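Local coordinates for protein hypothetical aspartyl-tRNA synthetase (Sulfolobus tokodaii, PDB 1WYD) that activates aspartate with ATP and transfers it to tRNA(Asp) and probably also, as a non-discriminating homodimeric class II synthetase, to tRNA(Asn), at residues V133-S138 against K258-I263; K142-T147 against F203-A208; F218-F223 against Q412-I417. All coordinates share one frame; numbering follows the deposited sequence.

Contact 1: V133-S138 against K258-I263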
loop_
_atom_site.group_PDB
_atom_site.type_symbol
_atom_site.label_atom_id
_atom_site.label_comp_id
_atom_site.label_asym_id
_atom_site.label_seq_id
_atom_site.Cartn_x
_atom_site.Cartn_y
_atom_site.Cartn_z
ATOM N N VAL B 133 16.564 -0.984 -8.878
ATOM C CA VAL B 133 16.101 -0.822 -7.505
ATOM C C VAL B 133 14.592 -0.675 -7.486
ATOM O O VAL B 133 13.910 -1.298 -6.695
ATOM C CB VAL B 133 16.805 0.377 -6.810
ATOM C CG1 VAL B 133 16.363 0.518 -5.361
ATOM C CG2 VAL B 133 18.299 0.176 -6.880
ATOM N N ILE B 134 14.072 0.125 -8.401
ATOM C CA ILE B 134 12.660 0.452 -8.422
ATOM C C ILE B 134 11.886 -0.835 -8.730
ATOM O O ILE B 134 10.861 -1.142 -8.125
ATOM C CB ILE B 134 12.428 1.541 -9.502
ATOM C CG1 ILE B 134 13.075 2.855 -9.050
ATOM C CG2 ILE B 134 10.951 1.647 -9.840
ATOM C CD1 ILE B 134 12.939 4.034 -10.046
ATOM N N LYS B 135 12.417 -1.596 -9.667
ATOM C CA LYS B 135 11.838 -2.892 -10.039
ATOM C C LYS B 135 11.839 -3.930 -8.920
ATOM O O LYS B 135 10.841 -4.607 -8.713
ATOM C CB LYS B 135 12.481 -3.419 -11.315
ATOM C CG LYS B 135 11.941 -2.701 -12.533
ATOM C CD LYS B 135 12.501 -3.216 -13.872
ATOM C CE LYS B 135 13.849 -2.646 -14.179
ATOM N NZ LYS B 135 14.253 -2.925 -15.617
ATOM N N ILE B 136 12.929 -4.009 -8.164
ATOM C CA ILE B 136 13.075 -5.025 -7.114
ATOM C C ILE B 136 12.139 -4.757 -5.950
ATOM O O ILE B 136 11.596 -5.710 -5.351
ATOM C CB ILE B 136 14.550 -5.102 -6.627
ATOM C CG1 ILE B 136 15.390 -5.890 -7.633
ATOM C CG2 ILE B 136 14.691 -5.723 -5.228
ATOM C CD1 ILE B 136 16.892 -5.839 -7.336
ATOM N N GLN B 137 12.002 -3.473 -5.589
ATOM C CA GLN B 137 11.093 -3.073 -4.552
ATOM C C GLN B 137 9.683 -3.561 -4.861
ATOM O O GLN B 137 8.994 -4.023 -3.973
ATOM C CB GLN B 137 11.089 -1.528 -4.394
ATOM C CG GLN B 137 10.411 -1.079 -3.114
ATOM C CD GLN B 137 10.489 0.439 -2.827
ATOM O OE1 GLN B 137 9.698 1.219 -3.342
ATOM N NE2 GLN B 137 11.396 0.821 -1.961
ATOM N N SER B 138 9.264 -3.477 -6.122
ATOM C CA SER B 138 7.894 -3.778 -6.494
ATOM C C SER B 138 7.632 -5.275 -6.384
ATOM O O SER B 138 6.551 -5.724 -5.936
ATOM C CB SER B 138 7.611 -3.308 -7.931
ATOM O OG SER B 138 6.291 -3.685 -8.335
ATOM N N LYS B 258 16.451 -11.541 -11.911
ATOM C CA LYS B 258 17.761 -12.061 -12.302
ATOM C C LYS B 258 18.567 -10.965 -12.961
ATOM O O LYS B 258 19.718 -10.720 -12.590
ATOM C CB LYS B 258 17.556 -13.171 -13.331
ATOM C CG LYS B 258 18.546 -14.309 -13.306
ATOM C CD LYS B 258 18.198 -15.330 -14.414
ATOM C CE LYS B 258 19.439 -16.137 -14.879
ATOM N NZ LYS B 258 19.153 -16.952 -16.124
ATOM N N GLU B 259 17.921 -10.305 -13.927
ATOM C CA GLU B 259 18.503 -9.245 -14.750
ATOM C C GLU B 259 18.861 -8.019 -13.897
ATOM O O GLU B 259 19.924 -7.419 -14.066
ATOM C CB GLU B 259 17.553 -8.945 -15.934
ATOM C CG GLU B 259 17.960 -7.837 -16.899
ATOM C CD GLU B 259 16.782 -6.928 -17.319
ATOM O OE1 GLU B 259 15.827 -7.423 -17.995
ATOM O OE2 GLU B 259 16.808 -5.704 -16.975
ATOM N N GLU B 260 18.001 -7.706 -12.933
ATOM C CA GLU B 260 18.167 -6.542 -12.074
ATOM C C GLU B 260 19.336 -6.752 -11.123
ATOM O O GLU B 260 20.196 -5.878 -10.981
ATOM C CB GLU B 260 16.866 -6.234 -11.326
ATOM C CG GLU B 260 15.795 -5.515 -12.151
ATOM C CD GLU B 260 15.113 -6.380 -13.208
ATOM O OE1 GLU B 260 14.548 -5.789 -14.189
ATOM O OE2 GLU B 260 15.127 -7.634 -13.078
ATOM N N LEU B 261 19.405 -7.932 -10.523
ATOM C CA LEU B 261 20.557 -8.311 -9.709
ATOM C C LEU B 261 21.890 -8.286 -10.485
ATOM O O LEU B 261 22.962 -7.905 -9.945
ATOM C CB LEU B 261 20.330 -9.690 -9.098
ATOM C CG LEU B 261 19.302 -9.775 -7.967
ATOM C CD1 LEU B 261 18.971 -11.208 -7.669
ATOM C CD2 LEU B 261 19.812 -9.079 -6.688
ATOM N N LYS B 262 21.806 -8.697 -11.751
ATOM C CA LYS B 262 22.935 -8.673 -12.668
ATOM C C LYS B 262 23.437 -7.227 -12.812
ATOM O O LYS B 262 24.593 -6.951 -12.523
ATOM C CB LYS B 262 22.529 -9.306 -14.001
ATOM C CG LYS B 262 23.657 -9.876 -14.825
ATOM C CD LYS B 262 23.396 -9.734 -16.348
ATOM C CE LYS B 262 24.701 -9.936 -17.160
ATOM N NZ LYS B 262 24.553 -9.794 -18.640
ATOM N N ILE B 263 22.563 -6.310 -13.208
ATOM C CA ILE B 263 22.907 -4.873 -13.245
ATOM C C ILE B 263 23.503 -4.355 -11.927
ATOM O O ILE B 263 24.368 -3.480 -11.931
ATOM C CB ILE B 263 21.668 -4.055 -13.634
ATOM C CG1 ILE B 263 21.369 -4.246 -15.130
ATOM C CG2 ILE B 263 21.802 -2.560 -13.221
ATOM C CD1 ILE B 263 19.901 -4.282 -15.430
#

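Contact 2: K142-T147 against F203-A208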
loop_
_atom_site.group_PDB
_atom_site.type_symbol
_atom_site.label_atom_id
_atom_site.label_comp_id
_atom_site.label_asym_id
_atom_site.label_seq_id
_atom_site.Cartn_x
_atom_site.Cartn_y
_atom_site.Cartn_z
ATOM N N LYS B 142 5.118 -7.571 -3.789
ATOM C CA LYS B 142 4.298 -8.619 -4.355
ATOM C C LYS B 142 4.559 -9.909 -3.557
ATOM O O LYS B 142 3.621 -10.536 -3.083
ATOM C CB LYS B 142 4.634 -8.781 -5.860
ATOM C CG LYS B 142 3.623 -9.585 -6.645
ATOM C CD LYS B 142 4.262 -10.471 -7.732
ATOM C CE LYS B 142 5.432 -11.315 -7.172
ATOM N NZ LYS B 142 5.668 -12.607 -7.890
ATOM N N ALA B 143 5.827 -10.243 -3.343
ATOM C CA ALA B 143 6.184 -11.513 -2.698
ATOM C C ALA B 143 5.789 -11.475 -1.249
ATOM O O ALA B 143 5.469 -12.523 -0.656
ATOM C CB ALA B 143 7.682 -11.820 -2.812
ATOM N N PHE B 144 5.798 -10.268 -0.683
ATOM C CA PHE B 144 5.441 -10.071 0.712
ATOM C C PHE B 144 3.963 -10.386 0.869
ATOM O O PHE B 144 3.572 -11.084 1.775
ATOM C CB PHE B 144 5.746 -8.615 1.104
ATOM C CG PHE B 144 5.221 -8.197 2.458
ATOM C CD1 PHE B 144 5.909 -8.555 3.628
ATOM C CD2 PHE B 144 4.065 -7.391 2.562
ATOM C CE1 PHE B 144 5.465 -8.170 4.873
ATOM C CE2 PHE B 144 3.591 -6.978 3.826
ATOM C CZ PHE B 144 4.317 -7.361 4.999
ATOM N N ARG B 145 3.132 -9.842 -0.013
ATOM C CA ARG B 145 1.701 -9.968 0.165
ATOM C C ARG B 145 1.285 -11.403 -0.180
ATOM O O ARG B 145 0.456 -12.006 0.504
ATOM C CB ARG B 145 0.983 -8.951 -0.685
ATOM C CG ARG B 145 1.194 -7.505 -0.240
ATOM C CD ARG B 145 0.231 -6.562 -0.914
ATOM N NE ARG B 145 0.574 -5.160 -0.699
ATOM C CZ ARG B 145 1.315 -4.423 -1.520
ATOM N NH1 ARG B 145 1.807 -4.961 -2.625
ATOM N NH2 ARG B 145 1.559 -3.127 -1.247
ATOM N N GLU B 146 1.893 -11.952 -1.221
ATOM C CA GLU B 146 1.609 -13.322 -1.664
ATOM C C GLU B 146 1.685 -14.336 -0.522
ATOM O O GLU B 146 0.730 -15.068 -0.280
ATOM C CB GLU B 146 2.560 -13.666 -2.810
ATOM C CG GLU B 146 2.499 -15.082 -3.324
ATOM C CD GLU B 146 3.597 -15.306 -4.334
ATOM O OE1 GLU B 146 3.280 -15.439 -5.539
ATOM O OE2 GLU B 146 4.775 -15.296 -3.919
ATOM N N THR B 147 2.793 -14.317 0.227
ATOM C CA THR B 147 2.987 -15.191 1.369
ATOM C C THR B 147 1.889 -14.997 2.388
ATOM O O THR B 147 1.382 -15.977 2.974
ATOM C CB THR B 147 4.359 -14.942 2.034
ATOM O OG1 THR B 147 5.381 -15.240 1.091
ATOM C CG2 THR B 147 4.639 -15.986 3.135
ATOM N N PHE B 203 -2.320 -7.316 7.513
ATOM C CA PHE B 203 -1.098 -6.560 7.257
ATOM C C PHE B 203 -1.383 -5.154 6.704
ATOM O O PHE B 203 -2.465 -4.900 6.179
ATOM C CB PHE B 203 -0.169 -7.264 6.313
ATOM C CG PHE B 203 -0.714 -7.465 4.923
ATOM C CD1 PHE B 203 -1.540 -8.576 4.603
ATOM C CD2 PHE B 203 -0.308 -6.630 3.891
ATOM C CE1 PHE B 203 -2.023 -8.748 3.303
ATOM C CE2 PHE B 203 -0.756 -6.842 2.607
ATOM C CZ PHE B 203 -1.596 -7.928 2.313
ATOM N N GLU B 204 -0.360 -4.299 6.753
ATOM C CA GLU B 204 -0.417 -3.044 6.052
ATOM C C GLU B 204 0.975 -2.653 5.564
ATOM O O GLU B 204 1.967 -2.807 6.267
ATOM C CB GLU B 204 -1.073 -2.013 6.992
ATOM C CG GLU B 204 -0.678 -0.561 6.798
ATOM C CD GLU B 204 -1.652 0.428 7.429
ATOM O OE1 GLU B 204 -2.074 0.234 8.581
ATOM O OE2 GLU B 204 -1.978 1.413 6.781
ATOM N N VAL B 205 1.060 -2.188 4.336
ATOM C CA VAL B 205 2.289 -1.607 3.827
ATOM C C VAL B 205 1.888 -0.139 3.580
ATOM O O VAL B 205 0.953 0.117 2.818
ATOM C CB VAL B 205 2.717 -2.241 2.478
ATOM C CG1 VAL B 205 4.081 -1.784 2.082
ATOM C CG2 VAL B 205 2.734 -3.765 2.547
ATOM N N ALA B 206 2.581 0.808 4.200
ATOM C CA ALA B 206 2.114 2.211 4.135
ATOM C C ALA B 206 3.122 3.162 4.747
ATOM O O ALA B 206 3.979 2.740 5.545
ATOM C CB ALA B 206 0.810 2.345 4.846
ATOM N N PRO B 207 3.001 4.460 4.430
ATOM C CA PRO B 207 3.923 5.448 4.986
ATOM C C PRO B 207 3.779 5.551 6.507
ATOM O O PRO B 207 2.704 5.324 7.060
ATOM C CB PRO B 207 3.506 6.733 4.272
ATOM C CG PRO B 207 2.642 6.215 3.070
ATOM C CD PRO B 207 1.959 5.082 3.597
ATOM N N ALA B 208 4.907 5.819 7.166
ATOM C CA ALA B 208 4.959 6.335 8.530
ATOM C C ALA B 208 6.025 7.492 8.670
ATOM O O ALA B 208 6.778 7.839 7.737
ATOM C CB ALA B 208 5.277 5.223 9.489
HETATM O O HOH W 1 0.081 -1.651 0.950
#

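Contact 3: F218-F223 against Q412-I417. With SO4 (sulfate ion), chain G.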
loop_
_atom_site.group_PDB
_atom_site.type_symbol
_atom_site.label_atom_id
_atom_site.label_comp_id
_atom_site.label_asym_id
_atom_site.label_seq_id
_atom_site.Cartn_x
_atom_site.Cartn_y
_atom_site.Cartn_z
ATOM N N PHE B 218 20.367 5.547 7.180
ATOM C CA PHE B 218 19.054 4.928 7.260
ATOM C C PHE B 218 18.140 5.510 8.287
ATOM O O PHE B 218 17.599 4.794 9.126
ATOM C CB PHE B 218 19.201 3.429 7.459
ATOM C CG PHE B 218 19.618 2.750 6.228
ATOM C CD1 PHE B 218 20.970 2.582 5.952
ATOM C CD2 PHE B 218 18.662 2.361 5.287
ATOM C CE1 PHE B 218 21.375 1.989 4.786
ATOM C CE2 PHE B 218 19.055 1.768 4.103
ATOM C CZ PHE B 218 20.427 1.588 3.849
ATOM N N HIS B 219 17.948 6.822 8.213
ATOM C CA HIS B 219 17.051 7.461 9.126
ATOM C C HIS B 219 16.233 8.555 8.458
ATOM O O HIS B 219 16.169 9.675 8.982
ATOM C CB HIS B 219 17.843 8.054 10.268
ATOM C CG HIS B 219 18.047 7.115 11.400
ATOM N ND1 HIS B 219 18.981 6.099 11.359
ATOM C CD2 HIS B 219 17.444 7.032 12.608
ATOM C CE1 HIS B 219 18.925 5.413 12.488
ATOM N NE2 HIS B 219 18.014 5.969 13.270
ATOM N N LEU B 220 15.590 8.224 7.340
ATOM C CA LEU B 220 14.626 9.135 6.697
ATOM C C LEU B 220 13.470 9.542 7.637
ATOM O O LEU B 220 13.147 8.800 8.548
ATOM C CB LEU B 220 14.110 8.549 5.369
ATOM C CG LEU B 220 15.163 8.144 4.315
ATOM C CD1 LEU B 220 14.498 7.680 3.037
ATOM C CD2 LEU B 220 16.171 9.280 4.010
ATOM N N ALA B 221 12.899 10.741 7.457
ATOM C CA ALA B 221 11.812 11.180 8.310
ATOM C C ALA B 221 10.475 10.584 7.868
ATOM O O ALA B 221 9.564 10.365 8.688
ATOM C CB ALA B 221 11.712 12.767 8.314
ATOM N N GLU B 222 10.362 10.366 6.560
ATOM C CA GLU B 222 9.292 9.565 5.961
ATOM C C GLU B 222 9.781 8.174 5.474
ATOM O O GLU B 222 10.815 8.052 4.840
ATOM C CB GLU B 222 8.722 10.291 4.778
ATOM C CG GLU B 222 7.393 9.718 4.304
ATOM C CD GLU B 222 6.869 10.547 3.157
ATOM O OE1 GLU B 222 6.336 11.661 3.419
ATOM O OE2 GLU B 222 7.067 10.105 2.005
ATOM N N PHE B 223 8.981 7.146 5.716
ATOM C CA PHE B 223 9.418 5.788 5.429
ATOM C C PHE B 223 8.234 4.837 5.318
ATOM O O PHE B 223 7.241 5.013 6.007
ATOM C CB PHE B 223 10.425 5.293 6.483
ATOM C CG PHE B 223 9.980 5.473 7.922
ATOM C CD1 PHE B 223 9.284 4.458 8.601
ATOM C CD2 PHE B 223 10.323 6.642 8.637
ATOM C CE1 PHE B 223 8.896 4.615 9.944
ATOM C CE2 PHE B 223 9.923 6.817 9.993
ATOM C CZ PHE B 223 9.215 5.809 10.635
ATOM N N GLN B 412 24.062 0.561 0.116
ATOM C CA GLN B 412 24.338 0.953 1.488
ATOM C C GLN B 412 23.836 2.373 1.816
ATOM O O GLN B 412 24.231 2.949 2.816
ATOM C CB GLN B 412 25.854 0.882 1.758
ATOM C CG GLN B 412 26.482 -0.525 1.678
ATOM C CD GLN B 412 25.750 -1.544 2.556
ATOM O OE1 GLN B 412 25.866 -1.508 3.778
ATOM N NE2 GLN B 412 24.987 -2.438 1.931
ATOM N N SER B 413 22.975 2.944 0.989
ATOM C CA SER B 413 22.383 4.241 1.360
ATOM C C SER B 413 20.884 4.270 1.093
ATOM O O SER B 413 20.417 3.974 -0.012
ATOM C CB SER B 413 23.078 5.401 0.661
ATOM O OG SER B 413 22.479 6.653 1.002
ATOM N N VAL B 414 20.138 4.616 2.128
ATOM C CA VAL B 414 18.691 4.777 2.035
ATOM C C VAL B 414 18.267 5.902 1.081
ATOM O O VAL B 414 17.172 5.877 0.544
ATOM C CB VAL B 414 18.107 5.013 3.417
ATOM C CG1 VAL B 414 18.274 6.491 3.846
ATOM C CG2 VAL B 414 16.684 4.559 3.463
ATOM N N LYS B 415 19.142 6.870 0.847
ATOM C CA LYS B 415 18.787 7.966 -0.057
ATOM C C LYS B 415 19.070 7.521 -1.459
ATOM O O LYS B 415 18.708 8.174 -2.414
ATOM C CB LYS B 415 19.596 9.227 0.246
ATOM C CG LYS B 415 19.566 9.661 1.700
ATOM C CD LYS B 415 20.931 10.273 2.082
ATOM C CE LYS B 415 21.073 11.669 1.509
ATOM N NZ LYS B 415 22.266 12.332 2.093
ATOM N N GLU B 416 19.769 6.411 -1.572
ATOM C CA GLU B 416 19.948 5.794 -2.861
ATOM C C GLU B 416 18.841 4.768 -3.181
ATOM O O GLU B 416 18.729 4.314 -4.317
ATOM C CB GLU B 416 21.316 5.167 -2.927
ATOM C CG GLU B 416 22.428 6.088 -2.525
ATOM C CD GLU B 416 23.559 6.052 -3.513
ATOM O OE1 GLU B 416 23.833 4.951 -4.095
ATOM O OE2 GLU B 416 24.178 7.126 -3.694
ATOM N N ILE B 417 18.021 4.409 -2.198
ATOM C CA ILE B 417 16.933 3.459 -2.440
ATOM C C ILE B 417 15.598 4.196 -2.633
ATOM O O ILE B 417 14.831 3.907 -3.569
ATOM C CB ILE B 417 16.887 2.393 -1.299
ATOM C CG1 ILE B 417 18.049 1.393 -1.465
ATOM C CG2 ILE B 417 15.557 1.642 -1.276
ATOM C CD1 ILE B 417 18.590 0.726 -0.182
HETATM S S SO4 G . 22.291 7.238 4.493
HETATM O O1 SO4 G . 23.724 6.952 4.510
HETATM O O2 SO4 G . 22.004 8.321 5.458
HETATM O O3 SO4 G . 21.568 6.010 4.868
HETATM O O4 SO4 G . 21.914 7.656 3.140
#

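Contact 1: V133-S138 against K258-I263
Lys135 and Glu260 form the polar half of this helix-to-helix contact, a salt bridge in which Lys135 NZ stands 3.2 Å from Glu260 OE1 as a weak hydrogen bond. The two side chains meet at about a right angle, and the same oxygen also rests on the lysine's methylenes, with Lys135 CD 3.3 Å from Glu260 OE1. Both chains bend to get there: Lys135 turns at its third torsion (chi3 -81°), while Glu260 folds at its second (chi2 72°), bringing its carboxylate alongside the lysine's methylenes. Glu259 adds a second negative charge at longer range, its OE2 4.0 Å from Lys135 NZ. Next to this pair lies an apolar half. Ile136 passes Glu260 in the opposite direction, with Ile136 CG1 4.0 Å from Glu260 CB, and its tip reaches Leu261, Ile136 CD1 to Leu261 CD2 being 4.4 Å.

These side chains bridge two helices of the class II catalytic domain whose axes come within 9.7 Å and cross at -139°, closer to antiparallel than to perpendicular. Helix 235-256 backs the apolar half, since Ile253 touches both Ile136 and Leu261, and Met405 of helix 401-409 also packs on Ile136. Lys135 also packs against Ile154 of the second subunit, so the salt bridge lies close to the dimer interface. With two glutamates near one lysine, the local field is likely to favour a protonated Lys135; the long, weak bond suggests that charge attraction and methylene packing matter more here than a precisely aimed hydrogen bond.

Contact 2: K142-T147 against F203-A208
In the class II synthetase core, the long motif 1 helix lies against the antiparallel catalytic sheet, and here its residues Phe144 and Arg145 pack on Phe203 and Val205 of strand 201-209, the first strand of motif 2. The helix and strand segments run nearly antiparallel, at 167°, with axes 10.4 Å apart. Phe144 presents its edge to the face of Phe203 in an offset T-shaped pair, the ring planes at 89° and the centroids 5.9 Å apart. With CG of Phe144 placed opposite its backbone N (chi1 171°), the ring reaches the sheet, where Phe144 CE2 also meets the Val205 CG2 methyl at 3.6 Å. Met226 and Val228 of strand 222-231 and Ile245 of helix 235-256 add to the packing round Phe144.

Arg145 crosses Phe203 at about a right angle. Its extended chain lays Arg145 CG 3.5 Å from Phe203 CE2, and NE continues to the ring's edge, in its plane. Beyond, NH1 forms a salt bridge to Glu155 of the second subunit, and NH2 comes close to Arg145 NH2 of that subunit, a pairing of like charges that the glutamates on both sides of the interface probably temper. A leucine in place of Arg145 would probably leave Glu155 of the second subunit without its salt-bridge partner and take from the bridging water its guanidinium donor. That water lies at the edge of the guanidinium, in its plane, 3.0 Å from Arg145 NH2 and 2.7 Å from Val205 O.

Contact 3: F218-F223 against Q412-I417
Sulfate oxygen O3 is gripped by two backbone amides, one from each segment: Phe218 N at 2.6 Å and, more weakly, Val414 N at 3.4 Å. The ion, probably from the crystallisation liquor, thus bridges the end of the motif 2 loop of the class II fold, just ahead of strand 222-231, and the loop that follows the motif 3 helix 401-409. Ser413 OG also approaches sulfate O4, but so closely that the distance is doubtful. In its loop, Ser413 opens a type I turn closed by the Glu416 N to Ser413 O bond.

Next to the anion the packing is mostly by carbon atoms, although Val414 N also stands 3.5 Å above one face of the Phe218 ring, displaced toward its rim; Val414 CB comes 3.3 Å from Phe218 CD2. Val414 CG1 sits between the backbone N and the carbonyl carbon (chi1 81°), which turns this methyl toward the sulfate and toward Leu220. Leu220 and Val414 meet tip to tip, tightly, with Leu220 CD2 3.5 Å from Val414 CG1.

The loop carbonyl Phe218 O accepts a hydrogen bond from Arg403, a predicted ATP-binding residue, consistent with a position beside the nucleotide pocket. A bound buffer molecule takes a hydrogen bond from Leu220 N. Ile417 CD1 meets the aromatic ring at its edge, near its plane, 4.4 Å from Phe218 CE2.

How the contacts relate
From the N terminus, helix 128-150 supplies 133-138 to contact 1 and then 142-147 to contact 2. Contact 2 closes first, at strand 201-209. The chain then enters 218-223, opening contact 3, before 258-263 completes contact 1, so contact 2 falls wholly within the span of contact 1. Contact 3 closes last, at 412-417; it crosses contact 1 and follows contact 2 in series. Together they tie the motif 1 helix to helix 258-264 and the catalytic sheet, and the motif 2 loop to the segment after helix 401-409. Ala208 N probably bonds Phe223 O, joining contacts 2 and 3, while Val133 and Gln137 pack on Ile417, joining contacts 1 and 3.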